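Local coordinates for pyrroline-5-carboxylate reductase catalytic N-terminal domain-containing protein (Sinorhizobium meliloti, PDB 4HUJ) that is of unknown function but has a dinucleotide-binding, Rossmann-type domain and is probably an NAD(P)-dependent oxidoreductase, at residues A[29-34]-A[51-56]; A[35-40]-A[155-160]. One frame throughout, in Å; residues are numbered along the deposited sequence.

Helix 32-44 runs through both contacts: its first residues close segment 29-34 of contact 1, and its next turns supply segment 35-40 of contact 2. The centres lie about 14 Å apart. Contact 1 is the more buried, with Ile-29, Gly-30, Ala-52 and Asn-53 all enclosed; in contact 2 Ala-157 and Glu-40 are partly exposed. Contact 1 is polar and directional, with one backbone bond between neighbouring parallel strands and one from the amide of Asn-53 just after them. Contact 2, against helix 153-156, has methyl and leucine packing with a glutamate carboxylate lying against Ala-157. They meet where Ile-34 CD1 lies 3.6 Å from Leu-156 CD2, and Ile-51 CD1 packs against Gly-35 O.

Contact 1: A[29-34]-A[51-56]; sequences IGAGAI and IANSRG
The side-chain amide of Asn-53 extends the bonding between two parallel strands past their last backbone pair: its ND2 donates to Gly-30 O at 2.9 Å, and the N-H points almost straight at the oxygen (177°). The strands, 26-30 and 49-52, belong to a beta-alpha-beta unit whose crossover is helix 32-44, and Gly-30 and Gly-32 fit the first two glycines of a Rossmann-type GxGxxG pattern. Gly-32, with phi at 61°, sits at the turn into that helix. The loop after strand 49-52 is where Rossmann proteins commonly meet the adenosine ribose of the cofactor, so 53-56 is consistent with such a role here.

The Asn-53 amide is held at both ends. Gly-30 O lies practically in its plane, and at the other end Asn-53 OD1 accepts Arg-55 N at 2.8 Å, closing an Asx turn within the Asn-53 to Gly-56 type I turn. CG stands between the backbone N and the carbonyl carbon (chi1 61°), which brings the amide alongside Gly-30; the bonds at ND2 and OD1 then fix how it is turned. The methyl of Ala-31 flanks it, Ala-31 CB to Asn-53 ND2 4.0 Å.

One step back, Ala-52 O takes two approaches from the neighbouring strand: Gly-30 N donates to it at 3.1 Å, and Ile-29 CA makes a CA-H...O contact. Ile-29 and Ala-52 pair across the ladder, their CA atoms 5.1 Å apart, and put their side chains on the same face of the sheet, where both meet Ala-79 of helix 76-79. Strand 84-88 bonds the other edge of Ile-29. Ile-29 CG2, anti to the backbone N, comes 3.8 Å from Ala-52 O.

Contact 2: A[35-40]-A[155-160]; sequences GSALAE and VLAADP
Ala-37 and Ala-157 bring the backbones unusually near each other, CA to CA 4.1 Å, where helix 32-44 passes the end of the short helix 153-156. Such closeness rests on two alanines: the methyl CB of Ala-37 meets the methyl CB of Ala-157 at 3.8 Å, with Ala-157 N about as near. Next to them, Leu-156 CD2 lodges against both Ala-37 CB and Leu-38 CD2, 3.9 Å from the latter; the two leucine side chains meet at a slant. The CB of Leu-156 points toward helix 32-44, and with CG anti to the backbone N (chi1 -168°) CD2 comes to rest on Ala-37 and Leu-38; its other neighbours include Leu-169 and Phe-191. In this way the crossover helix of the N-terminal Rossmann-type unit is packed on a segment that leads toward strand 166-173 in the same mixed sheet.

Glu-40 reaches Ala-157 with an extended chain. Glu-40 OE1 rests on Ala-157 CB at 3.7 Å, and the CD of the same carboxylate lies 3.4 Å from Ala-157 O. OE2 and that carbonyl oxygen are both acceptors and do not bond; Arg-41 NH2 donates to Ala-157 O instead, and Arg-66 forms a long, weak ion pair with OE1. Cutting Glu-40 back to an alanine is likely to leave the Ala-157 methyl less covered and cost Arg-66 a distant counter-charge.

Contact 1: A[29-34]-A[51-56]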
loop_
_atom_site.group_PDB
_atom_site.type_symbol
_atom_site.label_atom_id
_atom_site.label_comp_id
_atom_site.label_asym_id
_atom_site.label_seq_id
_atom_site.Cartn_x
_atom_site.Cartn_y
_atom_site.Cartn_z
ATOM N N ILE A 29 3.611 -4.925 3.849
ATOM C CA ILE A 29 3.080 -5.455 5.095
ATOM C C ILE A 29 1.696 -5.922 4.696
ATOM O O ILE A 29 0.731 -5.148 4.691
ATOM C CB ILE A 29 3.031 -4.403 6.230
ATOM C CG1 ILE A 29 4.371 -3.651 6.357
ATOM C CG2 ILE A 29 2.628 -5.049 7.562
ATOM C CD1 ILE A 29 5.621 -4.531 6.501
ATOM N N GLY A 30 1.618 -7.192 4.317
ATOM C CA GLY A 30 0.455 -7.684 3.609
ATOM C C GLY A 30 -0.012 -9.051 4.050
ATOM O O GLY A 30 0.774 -9.885 4.496
ATOM N N ALA A 31 -1.316 -9.260 3.918
ATOM C CA ALA A 31 -1.935 -10.533 4.211
ATOM C C ALA A 31 -3.106 -10.686 3.252
ATOM O O ALA A 31 -3.519 -9.712 2.607
ATOM C CB ALA A 31 -2.407 -10.572 5.661
ATOM N N GLY A 32 -3.622 -11.906 3.136
ATOM C CA GLY A 32 -4.771 -12.171 2.272
ATOM C C GLY A 32 -4.524 -11.875 0.803
ATOM O O GLY A 32 -3.369 -11.818 0.343
ATOM N N ALA A 33 -5.615 -11.692 0.066
ATOM C CA ALA A 33 -5.551 -11.507 -1.382
ATOM C C ALA A 33 -4.806 -10.235 -1.800
ATOM O O ALA A 33 -4.152 -10.219 -2.839
ATOM C CB ALA A 33 -6.948 -11.544 -1.989
ATOM N N ILE A 34 -4.900 -9.179 -0.994
ATOM C CA ILE A 34 -4.247 -7.913 -1.340
ATOM C C ILE A 34 -2.714 -7.992 -1.232
ATOM O O ILE A 34 -1.998 -7.462 -2.089
ATOM C CB ILE A 34 -4.838 -6.702 -0.549
ATOM C CG1 ILE A 34 -4.477 -5.374 -1.234
ATOM C CG2 ILE A 34 -4.437 -6.723 0.928
ATOM C CD1 ILE A 34 -5.349 -5.075 -2.442
ATOM N N ILE A 51 8.347 -8.824 2.128
ATOM C CA ILE A 51 6.971 -8.953 2.602
ATOM C C ILE A 51 6.980 -9.514 4.022
ATOM O O ILE A 51 7.816 -10.359 4.368
ATOM C CB ILE A 51 6.087 -9.799 1.622
ATOM C CG1 ILE A 51 4.594 -9.709 1.986
ATOM C CG2 ILE A 51 6.559 -11.263 1.550
ATOM C CD1 ILE A 51 3.639 -10.147 0.856
ATOM N N ALA A 52 6.071 -9.015 4.854
ATOM C CA ALA A 52 5.967 -9.465 6.233
ATOM C C ALA A 52 4.576 -9.185 6.773
ATOM O O ALA A 52 3.826 -8.404 6.199
ATOM C CB ALA A 52 7.000 -8.773 7.096
ATOM N N ASN A 53 4.243 -9.846 7.876
ATOM C CA ASN A 53 3.056 -9.512 8.655
ATOM C C ASN A 53 3.206 -10.060 10.073
ATOM O O ASN A 53 4.270 -10.571 10.428
ATOM C CB ASN A 53 1.756 -9.978 7.960
ATOM C CG ASN A 53 1.692 -11.483 7.752
ATOM O OD1 ASN A 53 1.965 -12.264 8.662
ATOM N ND2 ASN A 53 1.297 -11.894 6.551
ATOM N N SER A 54 2.151 -9.948 10.875
ATOM C CA SER A 54 2.185 -10.370 12.278
ATOM C C SER A 54 2.373 -11.880 12.472
ATOM O O SER A 54 2.874 -12.316 13.513
ATOM C CB SER A 54 0.916 -9.908 12.994
ATOM O OG SER A 54 0.814 -8.496 12.974
ATOM N N ARG A 55 1.976 -12.666 11.471
ATOM C CA ARG A 55 1.988 -14.130 11.564
ATOM C C ARG A 55 3.349 -14.769 11.244
ATOM O O ARG A 55 3.523 -15.985 11.394
ATOM C CB ARG A 55 0.877 -14.737 10.691
ATOM C CG ARG A 55 -0.535 -14.589 11.266
ATOM C CD ARG A 55 -1.595 -15.195 10.335
ATOM N NE ARG A 55 -2.896 -15.355 10.997
ATOM C CZ ARG A 55 -4.003 -15.819 10.412
ATOM N NH1 ARG A 55 -3.997 -16.179 9.131
ATOM N NH2 ARG A 55 -5.128 -15.922 11.111
ATOM N N GLY A 56 4.306 -13.956 10.801
ATOM C CA GLY A 56 5.669 -14.428 10.561
ATOM C C GLY A 56 5.957 -14.861 9.135
ATOM O O GLY A 56 5.031 -15.109 8.363
#

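Contact 2: A[35-40]-A[155-160]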
loop_
_atom_site.group_PDB
_atom_site.type_symbol
_atom_site.label_atom_id
_atom_site.label_comp_id
_atom_site.label_asym_id
_atom_site.label_seq_id
_atom_site.Cartn_x
_atom_site.Cartn_y
_atom_site.Cartn_z
ATOM N N GLY A 35 -2.227 -8.663 -0.193
ATOM C CA GLY A 35 -0.791 -8.896 -0.023
ATOM C C GLY A 35 -0.232 -9.690 -1.190
ATOM O O GLY A 35 0.832 -9.369 -1.716
ATOM N N SER A 36 -0.963 -10.726 -1.595
ATOM C CA SER A 36 -0.588 -11.547 -2.744
ATOM C C SER A 36 -0.669 -10.771 -4.064
ATOM O O SER A 36 0.187 -10.941 -4.938
ATOM C CB SER A 36 -1.450 -12.810 -2.802
ATOM O OG SER A 36 -1.082 -13.624 -3.906
ATOM N N ALA A 37 -1.687 -9.917 -4.205
ATOM C CA ALA A 37 -1.844 -9.079 -5.406
ATOM C C ALA A 37 -0.651 -8.147 -5.606
ATOM O O ALA A 37 -0.128 -8.002 -6.721
ATOM C CB ALA A 37 -3.137 -8.267 -5.329
ATOM N N LEU A 38 -0.236 -7.506 -4.522
ATOM C CA LEU A 38 0.931 -6.635 -4.548
ATOM C C LEU A 38 2.196 -7.420 -4.890
ATOM O O LEU A 38 2.974 -6.994 -5.733
ATOM C CB LEU A 38 1.084 -5.891 -3.219
ATOM C CG LEU A 38 0.113 -4.722 -3.022
ATOM C CD1 LEU A 38 0.114 -4.268 -1.565
ATOM C CD2 LEU A 38 0.457 -3.563 -3.976
ATOM N N ALA A 39 2.387 -8.572 -4.249
ATOM C CA ALA A 39 3.538 -9.429 -4.551
ATOM C C ALA A 39 3.569 -9.796 -6.038
ATOM O O ALA A 39 4.630 -9.751 -6.669
ATOM C CB ALA A 39 3.518 -10.681 -3.681
ATOM N N GLU A 40 2.404 -10.130 -6.593
ATOM C CA GLU A 40 2.284 -10.490 -8.011
ATOM C C GLU A 40 2.684 -9.338 -8.923
ATOM O O GLU A 40 3.371 -9.534 -9.934
ATOM C CB GLU A 40 0.862 -10.961 -8.335
ATOM C CG GLU A 40 0.663 -11.417 -9.797
ATOM C CD GLU A 40 -0.619 -12.208 -10.017
ATOM O OE1 GLU A 40 -1.362 -12.451 -9.036
ATOM O OE2 GLU A 40 -0.878 -12.592 -11.182
ATOM N N VAL A 155 -8.637 -7.269 -9.116
ATOM C CA VAL A 155 -8.324 -6.263 -10.131
ATOM C C VAL A 155 -6.845 -5.868 -10.028
ATOM O O VAL A 155 -6.145 -5.833 -11.039
ATOM C CB VAL A 155 -9.246 -5.015 -10.036
ATOM C CG1 VAL A 155 -8.891 -3.984 -11.113
ATOM C CG2 VAL A 155 -10.712 -5.415 -10.169
ATOM N N LEU A 156 -6.381 -5.584 -8.809
ATOM C CA LEU A 156 -4.988 -5.205 -8.573
ATOM C C LEU A 156 -4.005 -6.285 -9.045
ATOM O O LEU A 156 -2.941 -5.967 -9.573
ATOM C CB LEU A 156 -4.748 -4.895 -7.088
ATOM C CG LEU A 156 -3.417 -4.223 -6.731
ATOM C CD1 LEU A 156 -3.430 -2.761 -7.148
ATOM C CD2 LEU A 156 -3.136 -4.346 -5.250
ATOM N N ALA A 157 -4.372 -7.553 -8.853
ATOM C CA ALA A 157 -3.494 -8.683 -9.188
ATOM C C ALA A 157 -3.291 -8.864 -10.692
ATOM O O ALA A 157 -2.287 -9.443 -11.124
ATOM C CB ALA A 157 -4.026 -9.967 -8.578
ATOM N N ALA A 158 -4.250 -8.380 -11.475
ATOM C CA ALA A 158 -4.245 -8.540 -12.928
ATOM C C ALA A 158 -3.182 -7.670 -13.601
ATOM O O ALA A 158 -2.705 -6.696 -13.016
ATOM C CB ALA A 158 -5.621 -8.222 -13.484
ATOM N N ASP A 159 -2.799 -8.038 -14.824
ATOM C CA ASP A 159 -1.916 -7.205 -15.628
ATOM C C ASP A 159 -2.574 -5.841 -15.831
ATOM O O ASP A 159 -3.686 -5.770 -16.360
ATOM C CB ASP A 159 -1.655 -7.861 -16.989
ATOM C CG ASP A 159 -0.547 -7.176 -17.777
ATOM O OD1 ASP A 159 -0.304 -5.962 -17.596
ATOM O OD2 ASP A 159 0.086 -7.872 -18.601
ATOM N N PRO A 160 -1.898 -4.759 -15.398
ATOM C CA PRO A 160 -2.481 -3.419 -15.524
ATOM C C PRO A 160 -2.565 -2.876 -16.952
ATOM O O PRO A 160 -3.314 -1.930 -17.193
ATOM C CB PRO A 160 -1.548 -2.544 -14.680
ATOM C CG PRO A 160 -0.252 -3.277 -14.658
ATOM C CD PRO A 160 -0.611 -4.732 -14.672
#